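PtLCIB4 H88A mutant (Phaeodactylum tricornutum, PDB 5B5Z) probably acts, in its unmutated form, as a zinc-dependent beta-carbonic anhydrase of the LCIB family, interconverting carbon dioxide and bicarbonate. Local coordinates at residues V16-F25 / G117-G125. Sequence-based numbering, arbitrary orientation.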
loop_
_atom_site.group_PDB
_atom_site.type_symbol
_atom_site.label_atom_id
_atom_site.label_comp_id
_atom_site.label_asym_id
_atom_site.label_seq_id
_atom_site.Cartn_x
_atom_site.Cartn_y
_atom_site.Cartn_z
ATOM N N VAL A 16 20.439 -24.450 3.973
ATOM C CA VAL A 16 21.394 -23.374 3.729
ATOM C C VAL A 16 20.792 -21.993 3.999
ATOM O O VAL A 16 21.427 -21.125 4.600
ATOM C CB VAL A 16 21.913 -23.431 2.279
ATOM C CG1 VAL A 16 22.768 -22.214 1.960
ATOM C CG2 VAL A 16 22.688 -24.727 2.046
ATOM N N THR A 17 19.552 -21.808 3.570
ATOM C CA THR A 17 18.867 -20.541 3.776
ATOM C C THR A 17 18.623 -20.298 5.256
ATOM O O THR A 17 18.929 -19.220 5.766
ATOM C CB THR A 17 17.527 -20.495 3.015
ATOM O OG1 THR A 17 17.772 -20.684 1.618
ATOM C CG2 THR A 17 16.836 -19.151 3.222
ATOM N N LEU A 18 18.085 -21.301 5.948
ATOM C CA LEU A 18 17.769 -21.155 7.369
ATOM C C LEU A 18 19.025 -20.883 8.204
ATOM O O LEU A 18 18.997 -20.090 9.143
ATOM C CB LEU A 18 17.034 -22.397 7.890
ATOM C CG LEU A 18 16.643 -22.401 9.370
ATOM C CD1 LEU A 18 15.805 -21.176 9.713
ATOM C CD2 LEU A 18 15.884 -23.671 9.744
ATOM N N THR A 19 20.130 -21.532 7.856
ATOM C CA THR A 19 21.390 -21.270 8.544
ATOM C C THR A 19 21.804 -19.807 8.403
ATOM O O THR A 19 22.181 -19.161 9.382
ATOM C CB THR A 19 22.514 -22.174 8.007
ATOM O OG1 THR A 19 22.235 -23.528 8.389
ATOM C CG2 THR A 19 23.872 -21.744 8.569
ATOM N N ALA A 20 21.727 -19.294 7.179
ATOM C CA ALA A 20 22.071 -17.910 6.913
ATOM C C ALA A 20 21.206 -16.968 7.748
ATOM O O ALA A 20 21.709 -16.017 8.343
ATOM C CB ALA A 20 21.911 -17.604 5.442
ATOM N N VAL A 21 19.910 -17.263 7.810
ATOM C CA VAL A 21 18.970 -16.423 8.545
ATOM C C VAL A 21 19.319 -16.358 10.026
ATOM O O VAL A 21 19.382 -15.274 10.600
ATOM C CB VAL A 21 17.512 -16.927 8.391
ATOM C CG1 VAL A 21 16.584 -16.232 9.400
ATOM C CG2 VAL A 21 17.043 -16.701 6.949
ATOM N N LYS A 22 19.558 -17.522 10.638
ATOM C CA LYS A 22 19.824 -17.602 12.073
ATOM C C LYS A 22 21.233 -17.093 12.405
ATOM O O LYS A 22 21.480 -16.595 13.508
ATOM C CB LYS A 22 19.639 -19.043 12.575
ATOM C CG LYS A 22 18.190 -19.540 12.513
ATOM C CD LYS A 22 17.233 -18.536 13.148
ATOM C CE LYS A 22 15.804 -19.059 13.165
ATOM N NZ LYS A 22 15.685 -20.282 14.017
ATOM N N LYS A 23 22.128 -17.173 11.431
ATOM C CA LYS A 23 23.492 -16.679 11.601
ATOM C C LYS A 23 23.483 -15.170 11.822
ATOM O O LYS A 23 24.148 -14.650 12.718
ATOM C CB LYS A 23 24.348 -17.029 10.373
ATOM C CG LYS A 23 25.694 -17.655 10.663
ATOM C CD LYS A 23 26.563 -17.679 9.406
ATOM C CE LYS A 23 28.039 -17.459 9.777
ATOM N NZ LYS A 23 28.923 -17.796 8.638
ATOM N N ALA A 24 22.682 -14.462 11.028
ATOM C CA ALA A 24 22.689 -13.007 11.076
ATOM C C ALA A 24 21.646 -12.479 12.061
ATOM O O ALA A 24 21.835 -11.427 12.673
ATOM C CB ALA A 24 22.445 -12.427 9.681
ATOM N N PHE A 25 20.550 -13.221 12.187
ATOM C CA PHE A 25 19.409 -12.828 13.015
ATOM C C PHE A 25 18.960 -13.991 13.905
ATOM O O PHE A 25 18.006 -14.683 13.593
ATOM C CB PHE A 25 18.248 -12.349 12.117
ATOM C CG PHE A 25 18.640 -11.238 11.175
ATOM C CD1 PHE A 25 18.791 -9.948 11.647
ATOM C CD2 PHE A 25 18.889 -11.495 9.836
ATOM C CE1 PHE A 25 19.181 -8.928 10.808
ATOM C CE2 PHE A 25 19.277 -10.473 8.980
ATOM C CZ PHE A 25 19.415 -9.184 9.471
ATOM N N GLY A 117 15.508 -10.005 0.979
ATOM C CA GLY A 117 15.448 -11.353 0.445
ATOM C C GLY A 117 16.668 -12.163 0.835
ATOM O O GLY A 117 17.758 -11.621 1.000
ATOM N N VAL A 118 16.467 -13.457 1.025
ATOM C CA VAL A 118 17.604 -14.354 1.207
ATOM C C VAL A 118 17.347 -15.552 0.291
ATOM O O VAL A 118 16.237 -16.072 0.247
ATOM C CB VAL A 118 17.791 -14.769 2.682
ATOM C CG1 VAL A 118 16.562 -15.498 3.229
ATOM C CG2 VAL A 118 19.068 -15.622 2.824
ATOM N N SER A 119 18.360 -15.946 -0.471
ATOM C CA SER A 119 18.152 -16.912 -1.546
ATOM C C SER A 119 18.308 -18.346 -1.059
ATOM O O SER A 119 18.657 -18.593 0.093
ATOM C CB SER A 119 19.121 -16.659 -2.699
ATOM O OG SER A 119 20.449 -16.995 -2.331
ATOM N N TRP A 120 18.053 -19.290 -1.958
ATOM C CA TRP A 120 18.239 -20.697 -1.647
ATOM C C TRP A 120 19.708 -20.985 -1.330
ATOM O O TRP A 120 20.008 -21.941 -0.617
ATOM C CB TRP A 120 17.751 -21.579 -2.804
ATOM C CG TRP A 120 18.569 -21.438 -4.053
ATOM C CD1 TRP A 120 18.579 -20.378 -4.916
ATOM C CD2 TRP A 120 19.505 -22.392 -4.579
ATOM N NE1 TRP A 120 19.460 -20.614 -5.944
ATOM C CE2 TRP A 120 20.039 -21.843 -5.763
ATOM C CE3 TRP A 120 19.937 -23.655 -4.168
ATOM C CZ2 TRP A 120 20.987 -22.517 -6.539
ATOM C CZ3 TRP A 120 20.882 -24.322 -4.939
ATOM C CH2 TRP A 120 21.395 -23.751 -6.109
ATOM N N GLU A 121 20.613 -20.145 -1.833
ATOM C CA GLU A 121 22.051 -20.290 -1.558
ATOM C C GLU A 121 22.527 -19.498 -0.340
ATOM O O GLU A 121 23.734 -19.434 -0.079
ATOM C CB GLU A 121 22.888 -19.838 -2.756
ATOM C CG GLU A 121 22.748 -20.650 -4.025
ATOM C CD GLU A 121 23.105 -19.824 -5.258
ATOM O OE1 GLU A 121 24.076 -19.040 -5.188
ATOM O OE2 GLU A 121 22.416 -19.940 -6.294
ATOM N N GLY A 122 21.599 -18.867 0.379
ATOM C CA GLY A 122 21.941 -18.079 1.556
ATOM C C GLY A 122 22.517 -16.701 1.273
ATOM O O GLY A 122 23.173 -16.098 2.131
ATOM N N LYS A 123 22.280 -16.190 0.069
ATOM C CA LYS A 123 22.781 -14.872 -0.316
ATOM C C LYS A 123 21.737 -13.803 0.037
ATOM O O LYS A 123 20.556 -13.955 -0.299
ATOM C CB LYS A 123 23.102 -14.840 -1.817
ATOM C CG LYS A 123 23.503 -13.481 -2.368
ATOM C CD LYS A 123 23.865 -13.563 -3.855
ATOM C CE LYS A 123 24.580 -12.302 -4.345
ATOM N NZ LYS A 123 26.070 -12.417 -4.270
ATOM N N TRP A 124 22.166 -12.744 0.717
ATOM C CA TRP A 124 21.249 -11.674 1.138
ATOM C C TRP A 124 21.008 -10.652 0.033
ATOM O O TRP A 124 21.870 -10.414 -0.808
ATOM C CB TRP A 124 21.794 -10.960 2.381
ATOM C CG TRP A 124 21.813 -11.826 3.590
ATOM C CD1 TRP A 124 22.885 -12.513 4.102
ATOM C CD2 TRP A 124 20.698 -12.130 4.440
ATOM N NE1 TRP A 124 22.503 -13.216 5.221
ATOM C CE2 TRP A 124 21.164 -13.001 5.449
ATOM C CE3 TRP A 124 19.347 -11.745 4.447
ATOM C CZ2 TRP A 124 20.332 -13.489 6.456
ATOM C CZ3 TRP A 124 18.530 -12.224 5.442
ATOM C CH2 TRP A 124 19.024 -13.091 6.439
ATOM N N GLY A 125 19.827 -10.037 0.039
ATOM C CA GLY A 125 19.542 -8.957 -0.887
ATOM C C GLY A 125 18.883 -9.404 -2.171
ATOM O O GLY A 125 18.739 -8.610 -3.097
HETATM O O HOH W 1 18.234 -23.658 1.200
HETATM O O HOH W 2 23.981 -14.891 7.155
#
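Thr17 OG1 donates a hydrogen bond to Ser119 O at 2.7 Å. That carbonyl also accepts from Gly122 N, which closes a type I turn over Ser119 to Gly122. The two donors reach the oxygen from opposite faces of its plane. Ser119 OG accepts from Glu121 N, an ST turn. A valine in place of Thr17 would probably cost Ser119 O one of its two donors and weaken the helix's hold on the turn. Two waters add bridges. One links Thr17 N to Trp120 O; the other joins Ala20 O to Trp124 NE1 at the indole edge.

Apolar contacts continue along the helix. With chi1 at -59°, Thr17 OG1 sits anti to the carbonyl carbon and reaches the turn, while CG2 meets Val118 CG1 at 3.7 Å. Val21 CG2 touches the same methyl at 3.9 Å. Ala20 CB lies 3.9 Å from Gly122 CA, where a side chain would be tight.

Phe25 and Trp124 form an offset edge-to-face pair, Phe25 CE2 3.7 Å from Trp124 CH2, planes at 79°. Val118 CG2 lies over one indole face.

Helix 16-24 thus packs on the loop after strand 107-117, the Trp124 side chain about 13 Å from the zinc ion. Ile246 of strand 238-247 and Val207 of helix 205-228 both touch Phe25 and Trp124.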